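Local coordinates for protein 3-methyladenine dna-glycosylase (Archaeoglobus fulgidus, PDB 2JHN) that belongs to the HhH-GPD superfamily of base excision DNA repair proteins and carries a TATA-box-binding-protein-like domain at its N-terminal end, at residues A[2-7]-A[71-76]; A[48-51]-A[57-60]; A[237-242]-A[257-262]; A[249-254]-A[263-268]. The protein carries 1 engineered substitution. All coordinates share one frame; numbering follows the deposited sequence.

In the fold
The four contacts fall into two pairs at far ends of the molecule, about 35 Å apart between centres. Contacts 1 and 2 share the TATA-box-binding-protein-like domain: their centres lie about 8 Å apart, strands 2-5 and 57-62 are neighbours in one sheet, and Leu76 of contact 1 packs on Val60 of contact 2. Contacts 3 and 4 tie together helices 241-251 and 259-270 of the HhH-GPD region, with centres about 9 Å apart and a salt bridge from Asp239 to Arg263 joining them. A bound mercury ion lies about 8 Å from the side chain of Val60, and a sodium ion about 13 Å from that of Asp239.

Contact 1: A[2-7]-A[71-76]; sequences WRIELK and AVRRKL
Ile4 meets Arg73 and Leu76 where helix 69-80 packs on edge strand 2-5. Its CG1 comes to 4.1 Å from Arg73 CG, the two side chains crossing at a slant, and one carbon further out Ile4 CD1 reaches to 4.3 Å from Leu76 CB. The isoleucine chain is stretched (chi2 174°), which carries that terminal methyl along to the leucine. Arg73 sets CG opposite its own backbone N (chi1 -179°) and stays extended as far as NE; its methylenes thus pass beside Ile4 and its guanidinium ends near the strand. There NH2 lies 4.1 Å from Glu5 O, too long to bond, with Ile4 CG2 also close by and both neighbours oblique to the guanidinium plane. The Glu5 carboxylate turns elsewhere: OE1 is hydrogen-bonded to Thr57 on the next strand. Backbone bonds from Ile4 to Ile58 fix the strand in the sheet, while Leu76 also packs on Val60 and Trp35 of the same sheet. The axes of strand and helix stay 10.1 Å apart at closest and run at 45°, the layered arrangement of helix on antiparallel sheet in this TATA-box-binding-protein-like domain. With no hydrogen bond across it, the contact depends on aliphatic carbon: Ile4, buried, is met by an arginine methylene and by Leu76, whereas the charged end can remain at the margin.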
loop_
_atom_site.group_PDB
_atom_site.type_symbol
_atom_site.label_atom_id
_atom_site.label_comp_id
_atom_site.label_asym_id
_atom_site.label_seq_id
_atom_site.Cartn_x
_atom_site.Cartn_y
_atom_site.Cartn_z
ATOM N N TRP A 2 -19.093 14.388 -2.117
ATOM C CA TRP A 2 -18.799 14.122 -3.510
ATOM C C TRP A 2 -18.998 12.623 -3.683
ATOM O O TRP A 2 -18.979 11.871 -2.700
ATOM C CB TRP A 2 -17.364 14.520 -3.859
ATOM C CG TRP A 2 -17.036 16.002 -3.654
ATOM C CD1 TRP A 2 -17.078 16.995 -4.596
ATOM C CD2 TRP A 2 -16.596 16.622 -2.439
ATOM N NE1 TRP A 2 -16.700 18.200 -4.037
ATOM C CE2 TRP A 2 -16.397 17.998 -2.717
ATOM C CE3 TRP A 2 -16.364 16.155 -1.139
ATOM C CZ2 TRP A 2 -15.975 18.919 -1.731
ATOM C CZ3 TRP A 2 -15.936 17.072 -0.150
ATOM C CH2 TRP A 2 -15.755 18.437 -0.455
ATOM N N ARG A 3 -19.169 12.202 -4.929
ATOM C CA ARG A 3 -19.425 10.798 -5.268
ATOM C C ARG A 3 -18.478 10.325 -6.360
ATOM O O ARG A 3 -18.247 11.038 -7.345
ATOM C CB ARG A 3 -20.872 10.609 -5.732
ATOM C CG ARG A 3 -21.896 10.778 -4.615
ATOM C CD ARG A 3 -23.348 10.564 -5.106
ATOM N NE ARG A 3 -24.237 10.322 -3.964
ATOM C CZ ARG A 3 -24.785 11.281 -3.205
ATOM N NH1 ARG A 3 -24.560 12.559 -3.463
ATOM N NH2 ARG A 3 -25.547 10.949 -2.182
ATOM N N ILE A 4 -17.918 9.137 -6.153
ATOM C CA ILE A 4 -17.117 8.456 -7.167
ATOM C C ILE A 4 -17.964 7.335 -7.760
ATOM O O ILE A 4 -18.245 6.349 -7.084
ATOM C CB ILE A 4 -15.824 7.829 -6.562
ATOM C CG1 ILE A 4 -14.916 8.896 -5.941
ATOM C CG2 ILE A 4 -15.055 7.016 -7.646
ATOM C CD1 ILE A 4 -13.702 8.305 -5.217
ATOM N N GLU A 5 -18.349 7.484 -9.024
ATOM C CA GLU A 5 -19.205 6.492 -9.695
ATOM C C GLU A 5 -18.379 5.494 -10.486
ATOM O O GLU A 5 -17.575 5.883 -11.324
ATOM C CB GLU A 5 -20.209 7.192 -10.616
ATOM C CG GLU A 5 -21.094 8.212 -9.906
ATOM C CD GLU A 5 -22.081 7.590 -8.926
ATOM O OE1 GLU A 5 -22.247 6.334 -8.869
ATOM O OE2 GLU A 5 -22.712 8.387 -8.195
ATOM N N LEU A 6 -18.588 4.215 -10.209
ATOM C CA LEU A 6 -17.787 3.121 -10.782
ATOM C C LEU A 6 -18.568 2.419 -11.886
ATOM O O LEU A 6 -19.802 2.363 -11.826
ATOM C CB LEU A 6 -17.447 2.093 -9.703
ATOM C CG LEU A 6 -16.917 2.594 -8.348
ATOM C CD1 LEU A 6 -16.672 1.427 -7.411
ATOM C CD2 LEU A 6 -15.686 3.434 -8.543
ATOM N N LYS A 7 -17.854 1.848 -12.861
ATOM C CA LYS A 7 -18.512 1.034 -13.903
ATOM C C LYS A 7 -18.868 -0.365 -13.398
ATOM O O LYS A 7 -19.866 -0.957 -13.826
ATOM C CB LYS A 7 -17.681 0.977 -15.199
ATOM C CG LYS A 7 -18.481 0.499 -16.414
ATOM C CD LYS A 7 -17.603 0.241 -17.623
ATOM C CE LYS A 7 -18.392 -0.449 -18.727
ATOM N NZ LYS A 7 -17.509 -0.911 -19.847
ATOM N N ALA A 71 -8.525 16.464 -8.092
ATOM C CA ALA A 71 -7.235 15.985 -7.603
ATOM C C ALA A 71 -7.436 14.930 -6.516
ATOM O O ALA A 71 -6.783 13.885 -6.539
ATOM C CB ALA A 71 -6.394 17.152 -7.073
ATOM N N VAL A 72 -8.340 15.205 -5.571
ATOM C CA VAL A 72 -8.628 14.259 -4.490
ATOM C C VAL A 72 -9.185 12.949 -5.076
ATOM O O VAL A 72 -8.775 11.850 -4.683
ATOM C CB VAL A 72 -9.617 14.851 -3.448
ATOM C CG1 VAL A 72 -10.030 13.776 -2.429
ATOM C CG2 VAL A 72 -9.022 16.034 -2.743
ATOM N N ARG A 73 -10.100 13.072 -6.030
ATOM C CA ARG A 73 -10.739 11.892 -6.637
ATOM C C ARG A 73 -9.700 10.979 -7.295
ATOM O O ARG A 73 -9.757 9.765 -7.137
ATOM C CB ARG A 73 -11.796 12.320 -7.653
ATOM C CG ARG A 73 -12.565 11.205 -8.345
ATOM C CD ARG A 73 -13.378 11.782 -9.493
ATOM N NE ARG A 73 -14.362 10.827 -9.999
ATOM C CZ ARG A 73 -14.176 10.035 -11.055
ATOM N NH1 ARG A 73 -13.037 10.082 -11.735
ATOM N NH2 ARG A 73 -15.145 9.204 -11.440
ATOM N N ARG A 74 -8.755 11.583 -8.018
ATOM C CA ARG A 74 -7.692 10.845 -8.717
ATOM C C ARG A 74 -6.859 10.091 -7.701
ATOM O O ARG A 74 -6.517 8.930 -7.914
ATOM C CB ARG A 74 -6.791 11.822 -9.480
ATOM C CG ARG A 74 -5.852 11.202 -10.507
ATOM C CD ARG A 74 -5.176 12.296 -11.381
ATOM N NE ARG A 74 -6.117 13.321 -11.871
ATOM C CZ ARG A 74 -6.120 14.605 -11.497
ATOM N NH1 ARG A 74 -5.238 15.067 -10.612
ATOM N NH2 ARG A 74 -7.018 15.437 -12.004
ATOM N N LYS A 75 -6.527 10.772 -6.610
ATOM C CA LYS A 75 -5.697 10.185 -5.540
ATOM C C LYS A 75 -6.416 8.995 -4.912
ATOM O O LYS A 75 -5.799 7.957 -4.680
ATOM C CB LYS A 75 -5.377 11.202 -4.454
ATOM C CG LYS A 75 -4.336 12.303 -4.817
ATOM C CD LYS A 75 -4.110 13.221 -3.574
ATOM C CE LYS A 75 -2.664 13.777 -3.474
ATOM N NZ LYS A 75 -2.369 14.397 -2.112
ATOM N N LEU A 76 -7.718 9.136 -4.642
ATOM C CA LEU A 76 -8.455 8.045 -3.976
ATOM C C LEU A 76 -8.703 6.837 -4.883
ATOM O O LEU A 76 -8.668 5.693 -4.417
ATOM C CB LEU A 76 -9.782 8.530 -3.400
ATOM C CG LEU A 76 -9.641 9.610 -2.315
ATOM C CD1 LEU A 76 -11.037 10.136 -1.955
ATOM C CD2 LEU A 76 -8.920 9.069 -1.092
#

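Contact 2: A[48-51]-A[57-60]; sequences VMAY and TIVV
Val59 O is gripped by strand 48-51 twice: Tyr51 N donates to it at 3.0 Å, and Ala50 CA lies 3.1 Å away in a CA-H...O contact. The Tyr51 N-H arrives in the carbonyl plane. In return Val59 N binds Tyr51 O at 2.8 Å, the donor lying nearly along the C=O axis although the N-H is bent to 140°. Tyr51 and Val59 therefore form a hydrogen-bonded antiparallel pair, and Ala50 with Val60 the non-hydrogen-bonded pair next to it, supported by a second CA-H contact of 3.3 Å from Val60 CA to Met49 O. Together they hold the hairpin of strands 44-54 and 57-62, neighbours inside the five-stranded antiparallel sheet of the TATA-box-binding-protein-like domain. On the face carrying Tyr51, CG stands between the backbone N and the carbonyl carbon (chi1 55°), which lays the ring alongside Val59, one face over its CB. Val59 CB makes a CH-pi contact, 4.1 Å from the ring centroid, while Val59 CG1 passes under the phenol end at 3.4 Å from Tyr51 OH; the hydroxyl itself is hydrogen-bonded to Glu61. Met1 touches both side chains. On the other face the side chains that meet between these strands are aliphatic: Val48 CG1 meets Val60 CG1 at 3.7 Å, and Ala50 CB lies 3.9 Å from Ile58 CG2. From helix 69-80, Leu76 packs on Val48 and Trp69 on Val60.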
loop_
_atom_site.group_PDB
_atom_site.type_symbol
_atom_site.label_atom_id
_atom_site.label_comp_id
_atom_site.label_asym_id
_atom_site.label_seq_id
_atom_site.Cartn_x
_atom_site.Cartn_y
_atom_site.Cartn_z
ATOM N N VAL A 48 -10.045 13.742 4.762
ATOM C CA VAL A 48 -10.786 13.013 3.725
ATOM C C VAL A 48 -11.340 11.742 4.356
ATOM O O VAL A 48 -10.645 11.080 5.122
ATOM C CB VAL A 48 -9.918 12.649 2.491
ATOM C CG1 VAL A 48 -10.757 11.893 1.442
ATOM C CG2 VAL A 48 -9.339 13.908 1.833
ATOM N N MET A 49 -12.603 11.413 4.050
ATOM C CA MET A 49 -13.163 10.124 4.434
ATOM C C MET A 49 -13.967 9.573 3.263
ATOM O O MET A 49 -14.420 10.324 2.395
ATOM C CB MET A 49 -14.029 10.234 5.699
ATOM C CG MET A 49 -15.367 10.857 5.456
ATOM S SD MET A 49 -16.197 11.290 6.988
ATOM C CE MET A 49 -16.731 9.712 7.551
ATOM N N ALA A 50 -14.128 8.263 3.230
ATOM C CA ALA A 50 -14.835 7.623 2.124
ATOM C C ALA A 50 -15.515 6.352 2.601
ATOM O O ALA A 50 -15.030 5.676 3.498
ATOM C CB ALA A 50 -13.891 7.331 0.954
ATOM N N TYR A 51 -16.649 6.041 1.972
ATOM C CA TYR A 51 -17.476 4.906 2.350
ATOM C C TYR A 51 -18.490 4.718 1.218
ATOM O O TYR A 51 -18.819 5.678 0.515
ATOM C CB TYR A 51 -18.187 5.160 3.696
ATOM C CG TYR A 51 -19.010 6.437 3.698
ATOM C CD1 TYR A 51 -20.345 6.424 3.279
ATOM C CD2 TYR A 51 -18.463 7.652 4.123
ATOM C CE1 TYR A 51 -21.111 7.607 3.259
ATOM C CE2 TYR A 51 -19.220 8.839 4.117
ATOM C CZ TYR A 51 -20.558 8.794 3.686
ATOM O OH TYR A 51 -21.338 9.934 3.655
ATOM N N THR A 57 -20.909 3.030 -5.974
ATOM C CA THR A 57 -20.797 4.451 -5.646
ATOM C C THR A 57 -20.088 4.631 -4.329
ATOM O O THR A 57 -20.566 4.163 -3.305
ATOM C CB THR A 57 -22.188 5.141 -5.548
ATOM O OG1 THR A 57 -22.889 4.962 -6.774
ATOM C CG2 THR A 57 -22.031 6.644 -5.273
ATOM N N ILE A 58 -18.959 5.334 -4.363
ATOM C CA ILE A 58 -18.224 5.652 -3.145
ATOM C C ILE A 58 -18.428 7.142 -2.848
ATOM O O ILE A 58 -18.124 8.006 -3.668
ATOM C CB ILE A 58 -16.683 5.322 -3.278
ATOM C CG1 ILE A 58 -16.448 3.848 -3.682
ATOM C CG2 ILE A 58 -15.911 5.710 -1.993
ATOM C CD1 ILE A 58 -17.116 2.773 -2.784
ATOM N N VAL A 59 -18.962 7.419 -1.671
ATOM C CA VAL A 59 -19.070 8.788 -1.187
ATOM C C VAL A 59 -17.754 9.238 -0.545
ATOM O O VAL A 59 -17.130 8.477 0.207
ATOM C CB VAL A 59 -20.230 8.916 -0.188
ATOM C CG1 VAL A 59 -20.309 10.363 0.405
ATOM C CG2 VAL A 59 -21.530 8.520 -0.876
ATOM N N VAL A 60 -17.353 10.462 -0.871
ATOM C CA VAL A 60 -16.223 11.152 -0.219
ATOM C C VAL A 60 -16.705 12.423 0.508
ATOM O O VAL A 60 -17.478 13.215 -0.036
ATOM C CB VAL A 60 -15.096 11.517 -1.217
ATOM C CG1 VAL A 60 -13.879 12.093 -0.469
ATOM C CG2 VAL A 60 -14.658 10.284 -2.051
#

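Contact 3: A[237-242]-A[257-262]; sequences PADDLG and QSAEKV
Ala238 meets Ala259 and Val262, and Asp239 meets Ala259, where the loop before helix 241-251 approaches the first turn of helix 259-270. This Pro-Ala-Asp-Asp loop probably corresponds to the Gly/Pro-rich loop and Asp that the GPD part of the HhH-GPD superfamily name refers to. From Asp239 CA the bond to CB heads away from the other segment, but the rotation that puts CG beside the backbone N (chi1 -61°) brings the carboxylate back: CG lies 4.1 Å from Ala259 CB. OD1 approaches that methyl more closely still, at 3.4 Å from Ala259 CB, a polar oxygen against carbon. OD2 has its own partner in a salt bridge with Arg263, one turn further along the helix. Ala238 does the rest of the packing: its CB lies 3.5 Å from Ala259 O and 4.0 Å from Val262 CG1. Ala259 CB thus meets the loop through both residues. Val262 is wedged also against Val243 and Val247, which places the contact between the two helices. A type I turn from Pro237 to Asp240 shapes the loop, with Asp240 N bonded to Pro237 O. Asp240 sits at the N-cap of helix 241-251, OD2 accepting from Val243 N while OD1 takes a hydrogen bond from Trp221 NE1. No hydrogen bond crosses between the segments. The other helix opens in the same manner, where Ser258 OG accepts from Lys261 N at 3.3 Å.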
loop_
_atom_site.group_PDB
_atom_site.type_symbol
_atom_site.label_atom_id
_atom_site.label_comp_id
_atom_site.label_asym_id
_atom_site.label_seq_id
_atom_site.Cartn_x
_atom_site.Cartn_y
_atom_site.Cartn_z
ATOM N N PRO A 237 7.816 -8.531 -6.756
ATOM C CA PRO A 237 8.820 -8.727 -5.686
ATOM C C PRO A 237 8.945 -10.173 -5.184
ATOM O O PRO A 237 8.446 -10.530 -4.099
ATOM C CB PRO A 237 8.335 -7.787 -4.578
ATOM C CG PRO A 237 6.825 -7.801 -4.735
ATOM C CD PRO A 237 6.547 -7.982 -6.223
ATOM N N ALA A 238 9.647 -10.975 -5.965
ATOM C CA ALA A 238 9.691 -12.427 -5.763
ATOM C C ALA A 238 10.478 -12.875 -4.519
ATOM O O ALA A 238 10.274 -13.998 -4.014
ATOM C CB ALA A 238 10.235 -13.092 -7.050
ATOM N N ASP A 239 11.383 -12.025 -4.023
ATOM C CA ASP A 239 12.107 -12.326 -2.773
ATOM C C ASP A 239 11.218 -12.232 -1.532
ATOM O O ASP A 239 11.584 -12.717 -0.474
ATOM C CB ASP A 239 13.358 -11.440 -2.595
ATOM C CG ASP A 239 14.361 -11.631 -3.706
ATOM O OD1 ASP A 239 14.998 -12.717 -3.746
ATOM O OD2 ASP A 239 14.497 -10.709 -4.555
ATOM N N ASP A 240 10.045 -11.605 -1.653
ATOM C CA ASP A 240 9.170 -11.457 -0.494
ATOM C C ASP A 240 8.761 -12.860 0.008
ATOM O O ASP A 240 8.271 -13.684 -0.776
ATOM C CB ASP A 240 7.949 -10.580 -0.856
ATOM C CG ASP A 240 7.122 -10.203 0.370
ATOM O OD1 ASP A 240 7.290 -9.072 0.889
ATOM O OD2 ASP A 240 6.326 -11.054 0.824
ATOM N N LEU A 241 8.998 -13.142 1.290
ATOM C CA LEU A 241 8.696 -14.480 1.853
ATOM C C LEU A 241 7.204 -14.847 1.831
ATOM O O LEU A 241 6.854 -15.986 1.573
ATOM C CB LEU A 241 9.251 -14.610 3.268
ATOM C CG LEU A 241 10.654 -15.205 3.161
ATOM C CD1 LEU A 241 11.734 -14.188 3.479
ATOM C CD2 LEU A 241 10.733 -16.417 4.068
ATOM N N GLY A 242 6.343 -13.871 2.094
ATOM C CA GLY A 242 4.911 -14.062 1.915
ATOM C C GLY A 242 4.510 -14.392 0.489
ATOM O O GLY A 242 3.647 -15.255 0.259
ATOM N N GLN A 257 9.196 -22.778 -2.853
ATOM C CA GLN A 257 10.020 -22.519 -4.025
ATOM C C GLN A 257 10.940 -21.319 -3.802
ATOM O O GLN A 257 10.700 -20.498 -2.910
ATOM C CB GLN A 257 9.159 -22.299 -5.274
ATOM C CG GLN A 257 8.209 -23.467 -5.599
ATOM C CD GLN A 257 8.951 -24.787 -5.832
ATOM O OE1 GLN A 257 8.974 -25.666 -4.962
ATOM N NE2 GLN A 257 9.574 -24.916 -7.000
ATOM N N SER A 258 11.994 -21.256 -4.613
ATOM C CA SER A 258 12.958 -20.154 -4.615
ATOM C C SER A 258 12.363 -18.903 -5.276
ATOM O O SER A 258 11.429 -19.007 -6.067
ATOM C CB SER A 258 14.221 -20.579 -5.382
ATOM O OG SER A 258 13.976 -20.637 -6.787
ATOM N N ALA A 259 12.936 -17.736 -4.979
ATOM C CA ALA A 259 12.534 -16.488 -5.633
ATOM C C ALA A 259 12.665 -16.557 -7.158
ATOM O O ALA A 259 11.801 -16.052 -7.887
ATOM C CB ALA A 259 13.327 -15.311 -5.067
ATOM N N GLU A 260 13.718 -17.213 -7.659
ATOM C CA GLU A 260 13.898 -17.327 -9.117
ATOM C C GLU A 260 12.763 -18.123 -9.808
ATOM O O GLU A 260 12.312 -17.769 -10.898
ATOM C CB GLU A 260 15.317 -17.844 -9.498
ATOM C CG GLU A 260 15.720 -19.203 -8.958
ATOM C CD GLU A 260 17.129 -19.634 -9.402
ATOM O OE1 GLU A 260 17.581 -19.231 -10.499
ATOM O OE2 GLU A 260 17.782 -20.384 -8.649
ATOM N N LYS A 261 12.287 -19.170 -9.145
ATOM C CA LYS A 261 11.177 -19.990 -9.649
ATOM C C LYS A 261 9.848 -19.203 -9.600
ATOM O O LYS A 261 9.022 -19.264 -10.526
ATOM C CB LYS A 261 11.060 -21.265 -8.809
ATOM C CG LYS A 261 10.076 -22.290 -9.384
ATOM C CD LYS A 261 10.665 -22.907 -10.668
ATOM C CE LYS A 261 9.603 -23.535 -11.537
ATOM N NZ LYS A 261 10.246 -24.296 -12.656
ATOM N N VAL A 262 9.656 -18.467 -8.506
ATOM C CA VAL A 262 8.493 -17.590 -8.373
ATOM C C VAL A 262 8.476 -16.510 -9.456
ATOM O O VAL A 262 7.441 -16.259 -10.058
ATOM C CB VAL A 262 8.403 -16.979 -6.979
ATOM C CG1 VAL A 262 7.338 -15.856 -6.923
ATOM C CG2 VAL A 262 8.117 -18.051 -5.952
#

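Contact 4: A[249-254]-A[263-268]; sequences RLYFNG and REIARE
The rings of Phe252 and Tyr251, successive residues at the end of helix 241-251, receive one side chain, Ile265 of helix 259-270. Phe252 is met at its edge: Ile265 CG1 lies near the ring plane, 3.8 Å from Phe252 CE2 and 4.0 Å from Phe252 CZ, and the two side chains run antiparallel, each passing the other. Gln257 CG lies over one face, above Phe252 CG, and Lys261 CE is a neighbour at the edge, near Phe252 CZ. Tyr251 takes the other branch, Ile265 CG2, obliquely at 4.2 Å from Tyr251 CD2. The isoleucine can serve both rings because CG1 sits beside its backbone N (chi1 -87°) and goes to Phe252, with CG2 on the roughly anti side. Tyr251 is placed from its far end too: its OH makes a weak hydrogen bond to Asp95, and the ring touches Lys97 and Leu98 of helix 96-104 and Phe270 further along helix 259-270. The backbone leaves helical geometry at Phe252, and Asn253 and Gly254, both with positive phi, turn the chain out of the helix; a backbone bond between Gly254 and Ser248 helps to close this turn. These two helices are consecutive in the HhH-GPD region, and Ile265 joins the end of the first to the body of the second. No hydrogen bond crosses between them here, so the grip is purely apolar, an aliphatic branch set against carbon rings.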
loop_
_atom_site.group_PDB
_atom_site.type_symbol
_atom_site.label_atom_id
_atom_site.label_comp_id
_atom_site.label_asym_id
_atom_site.label_seq_id
_atom_site.Cartn_x
_atom_site.Cartn_y
_atom_site.Cartn_z
ATOM N N ARG A 249 2.145 -22.470 -2.442
ATOM C CA ARG A 249 0.872 -23.080 -2.031
ATOM C C ARG A 249 -0.121 -23.215 -3.188
ATOM O O ARG A 249 -0.807 -24.240 -3.316
ATOM C CB ARG A 249 0.253 -22.304 -0.860
ATOM C CG ARG A 249 -0.804 -23.081 -0.100
ATOM C CD ARG A 249 -0.780 -22.779 1.389
ATOM N NE ARG A 249 -1.652 -23.703 2.113
ATOM C CZ ARG A 249 -2.956 -23.510 2.292
ATOM N NH1 ARG A 249 -3.537 -22.420 1.814
ATOM N NH2 ARG A 249 -3.679 -24.401 2.954
ATOM N N LEU A 250 -0.168 -22.202 -4.052
ATOM C CA LEU A 250 -1.037 -22.213 -5.215
ATOM C C LEU A 250 -0.631 -23.186 -6.309
ATOM O O LEU A 250 -1.486 -23.877 -6.867
ATOM C CB LEU A 250 -1.129 -20.810 -5.825
ATOM C CG LEU A 250 -2.161 -19.864 -5.236
ATOM C CD1 LEU A 250 -1.999 -18.514 -5.906
ATOM C CD2 LEU A 250 -3.582 -20.401 -5.437
ATOM N N TYR A 251 0.663 -23.227 -6.627
ATOM C CA TYR A 251 1.130 -23.884 -7.837
ATOM C C TYR A 251 2.029 -25.092 -7.617
ATOM O O TYR A 251 2.316 -25.836 -8.569
ATOM C CB TYR A 251 1.871 -22.875 -8.727
ATOM C CG TYR A 251 0.972 -21.869 -9.424
ATOM C CD1 TYR A 251 0.245 -22.216 -10.571
ATOM C CD2 TYR A 251 0.870 -20.563 -8.951
ATOM C CE1 TYR A 251 -0.577 -21.286 -11.222
ATOM C CE2 TYR A 251 0.057 -19.623 -9.590
ATOM C CZ TYR A 251 -0.669 -19.980 -10.718
ATOM O OH TYR A 251 -1.471 -19.060 -11.357
ATOM N N PHE A 252 2.534 -25.245 -6.400
ATOM C CA PHE A 252 3.560 -26.247 -6.120
ATOM C C PHE A 252 3.164 -27.090 -4.921
ATOM O O PHE A 252 4.021 -27.660 -4.243
ATOM C CB PHE A 252 4.941 -25.591 -5.905
ATOM C CG PHE A 252 5.504 -24.933 -7.142
ATOM C CD1 PHE A 252 6.349 -25.633 -7.997
ATOM C CD2 PHE A 252 5.179 -23.605 -7.456
ATOM C CE1 PHE A 252 6.869 -25.036 -9.142
ATOM C CE2 PHE A 252 5.695 -22.992 -8.596
ATOM C CZ PHE A 252 6.543 -23.707 -9.447
ATOM N N ASN A 253 1.860 -27.141 -4.662
ATOM C CA ASN A 253 1.277 -27.903 -3.550
ATOM C C ASN A 253 1.985 -27.717 -2.199
ATOM O O ASN A 253 2.182 -28.678 -1.444
ATOM C CB ASN A 253 1.184 -29.395 -3.923
ATOM C CG ASN A 253 0.052 -30.108 -3.204
ATOM O OD1 ASN A 253 -1.114 -29.733 -3.332
ATOM N ND2 ASN A 253 0.394 -31.146 -2.449
ATOM N N GLY A 254 2.391 -26.482 -1.905
ATOM C CA GLY A 254 2.970 -26.159 -0.616
ATOM C C GLY A 254 4.456 -26.429 -0.478
ATOM O O GLY A 254 5.035 -26.136 0.557
ATOM N N ARG A 263 9.629 -15.881 -9.706
ATOM C CA ARG A 263 9.760 -14.958 -10.830
ATOM C C ARG A 263 9.379 -15.549 -12.170
ATOM O O ARG A 263 8.781 -14.875 -13.013
ATOM C CB ARG A 263 11.197 -14.426 -10.912
ATOM C CG ARG A 263 11.302 -12.992 -10.557
ATOM C CD ARG A 263 12.727 -12.526 -10.510
ATOM N NE ARG A 263 12.833 -11.581 -9.416
ATOM C CZ ARG A 263 13.447 -11.820 -8.262
ATOM N NH1 ARG A 263 14.057 -12.982 -8.039
ATOM N NH2 ARG A 263 13.459 -10.876 -7.330
ATOM N N GLU A 264 9.760 -16.813 -12.369
ATOM C CA GLU A 264 9.495 -17.536 -13.599
ATOM C C GLU A 264 7.983 -17.741 -13.763
ATOM O O GLU A 264 7.440 -17.447 -14.828
ATOM C CB GLU A 264 10.282 -18.863 -13.595
ATOM C CG GLU A 264 10.093 -19.771 -14.803
ATOM C CD GLU A 264 10.365 -21.243 -14.482
ATOM O OE1 GLU A 264 11.326 -21.552 -13.737
ATOM O OE2 GLU A 264 9.597 -22.098 -14.970
ATOM N N ILE A 265 7.323 -18.208 -12.702
ATOM C CA ILE A 265 5.852 -18.307 -12.625
ATOM C C ILE A 265 5.125 -16.988 -12.936
ATOM O O ILE A 265 4.190 -16.951 -13.753
ATOM C CB ILE A 265 5.368 -18.880 -11.247
ATOM C CG1 ILE A 265 5.328 -20.404 -11.295
ATOM C CG2 ILE A 265 3.946 -18.354 -10.871
ATOM C CD1 ILE A 265 4.435 -20.969 -12.434
ATOM N N ALA A 266 5.545 -15.905 -12.280
ATOM C CA ALA A 266 4.948 -14.594 -12.551
ATOM C C ALA A 266 5.080 -14.179 -14.014
ATOM O O ALA A 266 4.124 -13.674 -14.614
ATOM C CB ALA A 266 5.555 -13.531 -11.633
ATOM N N ARG A 267 6.259 -14.407 -14.607
ATOM C CA ARG A 267 6.461 -14.120 -16.018
ATOM C C ARG A 267 5.506 -14.923 -16.885
ATOM O O ARG A 267 4.872 -14.375 -17.775
ATOM C CB ARG A 267 7.907 -14.407 -16.442
ATOM C CG ARG A 267 8.849 -13.236 -16.333
ATOM C CD ARG A 267 10.184 -13.507 -17.047
ATOM N NE ARG A 267 10.799 -14.781 -16.663
ATOM C CZ ARG A 267 11.595 -14.972 -15.608
ATOM N NH1 ARG A 267 11.923 -13.974 -14.797
ATOM N NH2 ARG A 267 12.079 -16.185 -15.369
ATOM N N GLU A 268 5.386 -16.217 -16.588
ATOM C CA GLU A 268 4.569 -17.131 -17.391
ATOM C C GLU A 268 3.055 -16.964 -17.204
ATOM O O GLU A 268 2.287 -17.068 -18.172
ATOM C CB GLU A 268 4.994 -18.599 -17.145
ATOM C CG GLU A 268 6.451 -18.911 -17.563
ATOM C CD GLU A 268 6.944 -20.300 -17.130
ATOM O OE1 GLU A 268 6.453 -20.849 -16.122
ATOM O OE2 GLU A 268 7.843 -20.841 -17.806
#